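Putative mandelate racemase (Salmonella typhimurium, PDB 2O56) binds magnesium as a member of the enolase superfamily and is probably a dehydratase of the mandelate racemase type, its substrate not established. Local coordinates at residues L198-R209 with Q233-I243. Numbering follows the deposited sequence.
Sequences LRLGYDRMAAIR and QFGRMIEELGI
The F234 ring meets the helix of L198-R209 edge-on. G201 C and Y202 N lie in its plane, with Y202 N 3.7 Å from F234 CE1. I238 CG2, from the ring's own helix, sits over one face, and L198 CD2 comes in obliquely. G201 has no side chain, and this lets the ring edge close on the backbone. The Y202 ring has A206 CB over one face and I238 CG2 and E240 OE2 at its edge; M237 O and L241 CD1 approach it obliquely. Over one face of the R199 guanidinium lies M237 CE, offset toward the rim. The same methyl touches Y202 CB at 3.5 Å. R199 NH2 also forms a salt bridge with D195. The R209 guanidinium has L241 O and G242 O at its edge.

The contact joins neighbouring outer helices of the TIM-barrel-like domain, 195-212 and 228-238. They follow the adjacent parallel strands 170-173 and 217-221, giving two successive beta/alpha units. The short segments run roughly parallel, 33° apart, with axes 10.1 Å from each other. M205 points toward 233-243, its CG 3.5 Å from L241 CD1, and also packs on I218. The M205 side chain is about 13 Å from the bound magnesium ion.

L198 CD1 lies against the amide of Q233, whose NE2 bonds to L193 O. Y202 sends its hydroxyl to E240 OE2, 2.5 Å away. The bond meets the anti side of the carboxylate, 30° out of its plane; ring and carboxylate stand at right angles. R209, bent at chi2 and chi3, donates from NE to L241 O at 2.7 Å, nearly straight at 169°. R209 NH2 adds weak bonds to L241 O and G242 O, and a water links it weakly to G242 O. R209 NH1 binds V216 O and G213 O.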
loop_
_atom_site.group_PDB
_atom_site.type_symbol
_atom_site.label_atom_id
_atom_site.label_comp_id
_atom_site.label_asym_id
_atom_site.label_seq_id
_atom_site.Cartn_x
_atom_site.Cartn_y
_atom_site.Cartn_z
ATOM N N LEU A 198 -6.512 -24.636 -26.313
ATOM C CA LEU A 198 -7.065 -23.284 -26.391
ATOM C C LEU A 198 -7.211 -22.797 -27.837
ATOM O O LEU A 198 -8.003 -21.909 -28.110
ATOM C CB LEU A 198 -6.203 -22.304 -25.589
ATOM C CG LEU A 198 -6.287 -22.470 -24.069
ATOM C CD1 LEU A 198 -5.324 -21.524 -23.391
ATOM C CD2 LEU A 198 -7.727 -22.240 -23.561
ATOM N N ARG A 199 -6.440 -23.390 -28.748
ATOM C CA ARG A 199 -6.466 -23.028 -30.172
ATOM C C ARG A 199 -7.834 -23.318 -30.795
ATOM O O ARG A 199 -8.343 -22.522 -31.604
ATOM C CB ARG A 199 -5.358 -23.803 -30.905
ATOM C CG ARG A 199 -5.345 -23.692 -32.431
ATOM C CD ARG A 199 -4.788 -22.377 -32.915
ATOM N NE ARG A 199 -3.665 -21.889 -32.122
ATOM C CZ ARG A 199 -3.400 -20.598 -31.931
ATOM N NH1 ARG A 199 -4.172 -19.668 -32.487
ATOM N NH2 ARG A 199 -2.365 -20.234 -31.180
ATOM N N LEU A 200 -8.414 -24.451 -30.401
ATOM C CA LEU A 200 -9.779 -24.815 -30.738
ATOM C C LEU A 200 -10.795 -23.733 -30.344
ATOM O O LEU A 200 -11.568 -23.264 -31.180
ATOM C CB LEU A 200 -10.140 -26.147 -30.081
ATOM C CG LEU A 200 -11.519 -26.742 -30.393
ATOM C CD1 LEU A 200 -11.731 -26.919 -31.908
ATOM C CD2 LEU A 200 -11.679 -28.072 -29.668
ATOM N N GLY A 201 -10.778 -23.352 -29.068
ATOM C CA GLY A 201 -11.530 -22.207 -28.562
ATOM C C GLY A 201 -11.335 -20.939 -29.375
ATOM O O GLY A 201 -12.314 -20.291 -29.736
ATOM N N TYR A 202 -10.077 -20.587 -29.666
ATOM C CA TYR A 202 -9.792 -19.409 -30.479
ATOM C C TYR A 202 -10.375 -19.494 -31.897
ATOM O O TYR A 202 -10.896 -18.499 -32.420
ATOM C CB TYR A 202 -8.285 -19.157 -30.597
ATOM C CG TYR A 202 -7.983 -18.051 -31.577
ATOM C CD1 TYR A 202 -8.085 -16.718 -31.189
ATOM C CD2 TYR A 202 -7.647 -18.333 -32.909
ATOM C CE1 TYR A 202 -7.841 -15.694 -32.089
ATOM C CE2 TYR A 202 -7.414 -17.317 -33.807
ATOM C CZ TYR A 202 -7.510 -16.007 -33.398
ATOM O OH TYR A 202 -7.272 -14.991 -34.289
ATOM N N ASP A 203 -10.234 -20.663 -32.524
ATOM C CA ASP A 203 -10.709 -20.867 -33.909
ATOM C C ASP A 203 -12.232 -20.794 -33.990
ATOM O O ASP A 203 -12.778 -20.190 -34.911
ATOM C CB ASP A 203 -10.247 -22.218 -34.458
ATOM C CG ASP A 203 -8.764 -22.257 -34.761
ATOM O OD1 ASP A 203 -8.126 -21.185 -34.929
ATOM O OD2 ASP A 203 -8.232 -23.375 -34.816
ATOM N N ARG A 204 -12.918 -21.396 -33.022
ATOM C CA ARG A 204 -14.368 -21.233 -32.921
ATOM C C ARG A 204 -14.750 -19.754 -32.771
ATOM O O ARG A 204 -15.636 -19.248 -33.463
ATOM C CB ARG A 204 -14.938 -22.044 -31.751
ATOM C CG ARG A 204 -14.922 -23.548 -31.951
ATOM C CD ARG A 204 -14.875 -24.241 -30.620
ATOM N NE ARG A 204 -15.170 -25.669 -30.705
ATOM C CZ ARG A 204 -15.114 -26.509 -29.677
ATOM N NH1 ARG A 204 -14.754 -26.073 -28.475
ATOM N NH2 ARG A 204 -15.408 -27.790 -29.850
ATOM N N MET A 205 -14.050 -19.055 -31.887
ATOM C CA MET A 205 -14.370 -17.661 -31.605
ATOM C C MET A 205 -14.080 -16.757 -32.814
ATOM O O MET A 205 -14.842 -15.828 -33.103
ATOM C CB MET A 205 -13.623 -17.188 -30.356
ATOM C CG MET A 205 -14.100 -15.857 -29.822
ATOM S SD MET A 205 -15.478 -16.024 -28.706
ATOM C CE MET A 205 -14.697 -16.864 -27.325
ATOM N N ALA A 206 -12.996 -17.044 -33.535
ATOM C CA ALA A 206 -12.616 -16.216 -34.680
ATOM C C ALA A 206 -13.560 -16.469 -35.858
ATOM O O ALA A 206 -13.829 -15.563 -36.660
ATOM C CB ALA A 206 -11.156 -16.500 -35.084
ATOM N N ALA A 207 -14.060 -17.703 -35.949
ATOM C CA ALA A 207 -15.127 -18.082 -36.893
ATOM C C ALA A 207 -16.404 -17.269 -36.677
ATOM O O ALA A 207 -16.997 -16.754 -37.620
ATOM C CB ALA A 207 -15.425 -19.586 -36.772
ATOM N N ILE A 208 -16.827 -17.142 -35.426
ATOM C CA ILE A 208 -17.965 -16.272 -35.106
ATOM C C ILE A 208 -17.721 -14.828 -35.556
ATOM O O ILE A 208 -18.546 -14.264 -36.278
ATOM C CB ILE A 208 -18.352 -16.324 -33.601
ATOM C CG1 ILE A 208 -18.783 -17.735 -33.219
ATOM C CG2 ILE A 208 -19.472 -15.326 -33.312
ATOM C CD1 ILE A 208 -18.909 -17.960 -31.713
ATOM N N ARG A 209 -16.585 -14.244 -35.170
ATOM C CA ARG A 209 -16.299 -12.838 -35.491
ATOM C C ARG A 209 -16.254 -12.586 -37.009
ATOM O O ARG A 209 -16.713 -11.541 -37.497
ATOM C CB ARG A 209 -14.994 -12.371 -34.815
ATOM C CG ARG A 209 -14.471 -10.973 -35.237
ATOM C CD ARG A 209 -15.475 -9.833 -34.981
ATOM N NE ARG A 209 -15.573 -9.496 -33.558
ATOM C CZ ARG A 209 -16.682 -9.100 -32.945
ATOM N NH1 ARG A 209 -17.823 -8.983 -33.614
ATOM N NH2 ARG A 209 -16.647 -8.826 -31.637
ATOM N N GLN A 233 -4.050 -16.969 -20.462
ATOM C CA GLN A 233 -3.555 -17.532 -21.731
ATOM C C GLN A 233 -4.620 -17.342 -22.822
ATOM O O GLN A 233 -4.344 -16.810 -23.895
ATOM C CB GLN A 233 -3.257 -19.022 -21.531
ATOM C CG GLN A 233 -2.284 -19.601 -22.556
ATOM C CD GLN A 233 -2.027 -21.086 -22.344
ATOM O OE1 GLN A 233 -2.063 -21.587 -21.221
ATOM N NE2 GLN A 233 -1.785 -21.799 -23.439
ATOM N N PHE A 234 -5.850 -17.739 -22.504
ATOM C CA PHE A 234 -6.964 -17.612 -23.427
ATOM C C PHE A 234 -7.351 -16.175 -23.741
ATOM O O PHE A 234 -7.557 -15.821 -24.907
ATOM C CB PHE A 234 -8.181 -18.401 -22.947
ATOM C CG PHE A 234 -9.251 -18.504 -23.987
ATOM C CD1 PHE A 234 -8.995 -19.159 -25.196
ATOM C CD2 PHE A 234 -10.493 -17.913 -23.787
ATOM C CE1 PHE A 234 -9.968 -19.241 -26.172
ATOM C CE2 PHE A 234 -11.475 -17.997 -24.764
ATOM C CZ PHE A 234 -11.205 -18.666 -25.961
ATOM N N GLY A 235 -7.438 -15.332 -22.716
ATOM C CA GLY A 235 -7.854 -13.935 -22.946
ATOM C C GLY A 235 -6.928 -13.191 -23.892
ATOM O O GLY A 235 -7.384 -12.428 -24.760
ATOM N N ARG A 236 -5.627 -13.426 -23.737
ATOM C CA ARG A 236 -4.596 -12.811 -24.580
ATOM C C ARG A 236 -4.722 -13.257 -26.038
ATOM O O ARG A 236 -4.438 -12.495 -26.951
ATOM C CB ARG A 236 -3.200 -13.172 -24.072
ATOM C CG ARG A 236 -2.720 -12.338 -22.889
ATOM C CD ARG A 236 -1.245 -12.587 -22.614
ATOM N NE ARG A 236 -0.763 -11.816 -21.474
ATOM C CZ ARG A 236 0.111 -12.260 -20.574
ATOM N NH1 ARG A 236 0.617 -13.489 -20.665
ATOM N NH2 ARG A 236 0.474 -11.469 -19.574
ATOM N N MET A 237 -5.135 -14.508 -26.235
ATOM C CA MET A 237 -5.378 -15.074 -27.578
ATOM C C MET A 237 -6.559 -14.388 -28.279
ATOM O O MET A 237 -6.505 -14.117 -29.482
ATOM C CB MET A 237 -5.663 -16.569 -27.483
ATOM C CG MET A 237 -4.462 -17.429 -27.101
ATOM S SD MET A 237 -4.826 -19.205 -27.179
ATOM C CE MET A 237 -5.171 -19.352 -28.914
ATOM N N ILE A 238 -7.611 -14.091 -27.516
ATOM C CA ILE A 238 -8.860 -13.572 -28.076
ATOM C C ILE A 238 -8.992 -12.039 -28.044
ATOM O O ILE A 238 -9.921 -11.477 -28.641
ATOM C CB ILE A 238 -10.123 -14.271 -27.474
ATOM C CG1 ILE A 238 -10.262 -13.999 -25.965
ATOM C CG2 ILE A 238 -10.088 -15.763 -27.750
ATOM C CD1 ILE A 238 -11.632 -14.321 -25.430
ATOM N N GLU A 239 -8.046 -11.367 -27.386
ATOM C CA GLU A 239 -7.983 -9.892 -27.376
ATOM C C GLU A 239 -8.268 -9.207 -28.718
ATOM O O GLU A 239 -9.023 -8.243 -28.782
ATOM C CB GLU A 239 -6.617 -9.415 -26.885
ATOM C CG GLU A 239 -6.574 -9.131 -25.430
ATOM C CD GLU A 239 -5.167 -8.925 -24.934
ATOM O OE1 GLU A 239 -4.248 -8.728 -25.764
ATOM O OE2 GLU A 239 -4.982 -8.970 -23.706
ATOM N N GLU A 240 -7.649 -9.707 -29.784
ATOM C CA GLU A 240 -7.742 -9.080 -31.103
ATOM C C GLU A 240 -9.117 -9.277 -31.762
ATOM O O GLU A 240 -9.420 -8.639 -32.769
ATOM C CB GLU A 240 -6.661 -9.673 -32.023
ATOM C CG GLU A 240 -7.023 -11.095 -32.508
ATOM C CD GLU A 240 -5.834 -11.933 -32.937
ATOM O OE1 GLU A 240 -4.710 -11.715 -32.429
ATOM O OE2 GLU A 240 -6.035 -12.828 -33.781
ATOM N N LEU A 241 -9.945 -10.162 -31.214
ATOM C CA LEU A 241 -11.257 -10.419 -31.794
ATOM C C LEU A 241 -12.331 -9.380 -31.421
ATOM O O LEU A 241 -13.465 -9.456 -31.905
ATOM C CB LEU A 241 -11.724 -11.852 -31.481
ATOM C CG LEU A 241 -10.792 -12.997 -31.893
ATOM C CD1 LEU A 241 -11.378 -14.335 -31.493
ATOM C CD2 LEU A 241 -10.523 -12.981 -33.389
ATOM N N GLY A 242 -11.976 -8.404 -30.586
ATOM C CA GLY A 242 -12.901 -7.334 -30.207
ATOM C C GLY A 242 -13.982 -7.856 -29.264
ATOM O O GLY A 242 -15.172 -7.717 -29.534
ATOM N N ILE A 243 -13.562 -8.458 -28.155
ATOM C CA ILE A 243 -14.472 -9.080 -27.167
ATOM C C ILE A 243 -15.176 -8.044 -26.257
ATOM O O ILE A 243 -14.521 -7.153 -25.692
ATOM C CB ILE A 243 -13.694 -10.173 -26.361
ATOM C CG1 ILE A 243 -13.108 -11.197 -27.333
ATOM C CG2 ILE A 243 -14.579 -10.900 -25.321
ATOM C CD1 ILE A 243 -14.197 -12.023 -28.083
HETATM O O HOH W 1 -17.589 -7.738 -29.305
#